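Side-chain contact in lysine-sensitive aspartokinase 3 (Escherichia coli, PDB 2J0W), which catalyses the ATP-dependent phosphorylation of L-aspartate to 4-phospho-L-aspartate, the first step of lysine biosynthesis, under feedback inhibition by lysine: residues A[89-94]-A[115-120]. Residues are numbered along the deposited sequence; the frame is centred on the assembly and turned at random.
Sequences ERLLEN and VSHGEL. With ASP (aspartic acid), chain B.
H117 reaches N94 with a bent, weak hydrogen bond, the single polar link between these two helical segments: its NE2 donates to N94 OD1 over 3.3 Å, at an N-H...O angle of 126°. The amide and ring planes are 26° apart, while the two side chains cross at about a right angle. N94 extends its amide oxygen to the ring with CG anti to the backbone N (chi1 -164°). The other ring nitrogen, ND1, lies in weak hydrogen bonds to the carbonyls of E113 and L114 on its own helix; a neutral imidazole could donate at one nitrogen at a time, so both sets at once would probably call for a protonated ring. Beside this polar link, L91 packs against H117, CD2 to CD2 at 4.2 Å, and continues onto M121 and L124 farther along the helix of H117. Replacing H117 with an alanine is likely to deprive N94 OD1 of this donor and open a gap beside L91. Two residues on, E119 leaves the helix in another direction, and its OE2 accepts a 3.0 Å hydrogen bond from the amino N of the bound aspartate. The contact thus joins helices 82-102 and 108-131 of the amino acid kinase domain, the latter contributing E119 to the aspartate site.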
loop_
_atom_site.group_PDB
_atom_site.type_symbol
_atom_site.label_atom_id
_atom_site.label_comp_id
_atom_site.label_asym_id
_atom_site.label_seq_id
_atom_site.Cartn_x
_atom_site.Cartn_y
_atom_site.Cartn_z
ATOM N N GLU A 89 -32.139 37.733 18.093
ATOM C CA GLU A 89 -31.640 39.033 17.656
ATOM C C GLU A 89 -30.182 39.228 18.058
ATOM O O GLU A 89 -29.390 39.788 17.295
ATOM C CB GLU A 89 -32.484 40.158 18.250
ATOM C CG GLU A 89 -33.884 40.290 17.672
ATOM C CD GLU A 89 -33.889 40.610 16.193
ATOM O OE1 GLU A 89 -32.967 41.312 15.717
ATOM O OE2 GLU A 89 -34.834 40.171 15.508
ATOM N N ARG A 90 -29.827 38.780 19.260
ATOM C CA ARG A 90 -28.446 38.901 19.713
ATOM C C ARG A 90 -27.607 38.038 18.798
ATOM O O ARG A 90 -26.693 38.529 18.134
ATOM C CB ARG A 90 -28.301 38.434 21.168
ATOM C CG ARG A 90 -28.418 39.557 22.209
ATOM C CD ARG A 90 -29.487 40.603 21.828
ATOM N NE ARG A 90 -29.067 41.451 20.707
ATOM C CZ ARG A 90 -29.885 42.203 19.973
ATOM N NH1 ARG A 90 -31.185 42.222 20.233
ATOM N NH2 ARG A 90 -29.402 42.932 18.974
ATOM N N LEU A 91 -27.945 36.753 18.748
ATOM C CA LEU A 91 -27.222 35.813 17.901
ATOM C C LEU A 91 -27.104 36.404 16.497
ATOM O O LEU A 91 -25.998 36.536 15.957
ATOM C CB LEU A 91 -27.947 34.463 17.875
ATOM C CG LEU A 91 -28.156 33.849 19.266
ATOM C CD1 LEU A 91 -28.837 32.511 19.136
ATOM C CD2 LEU A 91 -26.823 33.688 19.983
ATOM N N LEU A 92 -28.238 36.787 15.914
ATOM C CA LEU A 92 -28.205 37.371 14.582
ATOM C C LEU A 92 -27.300 38.584 14.559
ATOM O O LEU A 92 -26.465 38.723 13.670
ATOM C CB LEU A 92 -29.605 37.757 14.121
ATOM C CG LEU A 92 -30.456 36.557 13.716
ATOM C CD1 LEU A 92 -31.758 37.054 13.143
ATOM C CD2 LEU A 92 -29.707 35.706 12.688
ATOM N N GLU A 93 -27.448 39.456 15.545
ATOM C CA GLU A 93 -26.616 40.644 15.598
ATOM C C GLU A 93 -25.147 40.253 15.712
ATOM O O GLU A 93 -24.291 40.820 15.026
ATOM C CB GLU A 93 -27.017 41.532 16.784
ATOM C CG GLU A 93 -26.197 42.820 16.909
ATOM C CD GLU A 93 -26.298 43.719 15.677
ATOM O OE1 GLU A 93 -27.437 44.038 15.273
ATOM O OE2 GLU A 93 -25.244 44.111 15.118
ATOM N N ASN A 94 -24.844 39.276 16.560
ATOM C CA ASN A 94 -23.450 38.880 16.726
ATOM C C ASN A 94 -22.925 38.272 15.442
ATOM O O ASN A 94 -21.791 38.536 15.031
ATOM C CB ASN A 94 -23.292 37.888 17.873
ATOM C CG ASN A 94 -21.848 37.759 18.325
ATOM O OD1 ASN A 94 -21.238 36.692 18.213
ATOM N ND2 ASN A 94 -21.287 38.859 18.831
ATOM N N VAL A 115 -19.646 29.815 12.805
ATOM C CA VAL A 115 -20.499 28.716 12.381
ATOM C C VAL A 115 -21.204 28.040 13.538
ATOM O O VAL A 115 -22.266 27.471 13.364
ATOM C CB VAL A 115 -19.727 27.654 11.579
ATOM C CG1 VAL A 115 -20.567 26.397 11.474
ATOM C CG2 VAL A 115 -19.410 28.177 10.170
ATOM N N SER A 116 -20.632 28.111 14.723
ATOM C CA SER A 116 -21.251 27.474 15.866
ATOM C C SER A 116 -22.672 28.008 16.083
ATOM O O SER A 116 -23.567 27.264 16.504
ATOM C CB SER A 116 -20.404 27.726 17.101
ATOM O OG SER A 116 -20.377 29.109 17.368
ATOM N N HIS A 117 -22.883 29.285 15.778
ATOM C CA HIS A 117 -24.198 29.918 15.944
ATOM C C HIS A 117 -25.430 29.187 15.372
ATOM O O HIS A 117 -26.537 29.354 15.894
ATOM C CB HIS A 117 -24.148 31.348 15.400
ATOM C CG HIS A 117 -23.376 32.288 16.275
ATOM N ND1 HIS A 117 -22.015 32.179 16.466
ATOM C CD2 HIS A 117 -23.785 33.307 17.068
ATOM C CE1 HIS A 117 -21.620 33.087 17.342
ATOM N NE2 HIS A 117 -22.676 33.783 17.723
ATOM N N GLY A 118 -25.248 28.383 14.323
ATOM C CA GLY A 118 -26.361 27.654 13.721
ATOM C C GLY A 118 -27.043 26.690 14.680
ATOM O O GLY A 118 -28.258 26.774 14.916
ATOM N N GLU A 119 -26.272 25.769 15.247
ATOM C CA GLU A 119 -26.840 24.820 16.198
ATOM C C GLU A 119 -27.302 25.538 17.474
ATOM O O GLU A 119 -28.120 25.017 18.223
ATOM C CB GLU A 119 -25.842 23.714 16.552
ATOM C CG GLU A 119 -24.552 23.678 15.729
ATOM C CD GLU A 119 -24.757 23.402 14.255
ATOM O OE1 GLU A 119 -24.424 24.284 13.444
ATOM O OE2 GLU A 119 -25.238 22.309 13.902
ATOM N N LEU A 120 -26.789 26.731 17.738
ATOM C CA LEU A 120 -27.263 27.444 18.918
ATOM C C LEU A 120 -28.703 27.898 18.673
ATOM O O LEU A 120 -29.586 27.661 19.498
ATOM C CB LEU A 120 -26.369 28.648 19.241
ATOM C CG LEU A 120 -25.061 28.274 19.964
ATOM C CD1 LEU A 120 -24.183 29.491 20.159
ATOM C CD2 LEU A 120 -25.388 27.649 21.310
HETATM N N ASP B . -24.267 21.565 11.157
HETATM C CA ASP B . -23.035 20.939 10.683
HETATM C C ASP B . -23.129 20.884 9.142
HETATM O O ASP B . -24.071 21.498 8.584
HETATM C CB ASP B . -22.872 19.538 11.349
HETATM C CG ASP B . -23.889 18.446 10.949
HETATM O OD1 ASP B . -24.789 18.741 10.101
HETATM O OD2 ASP B . -23.798 17.282 11.484
HETATM O OXT ASP B . -22.268 20.187 8.504
#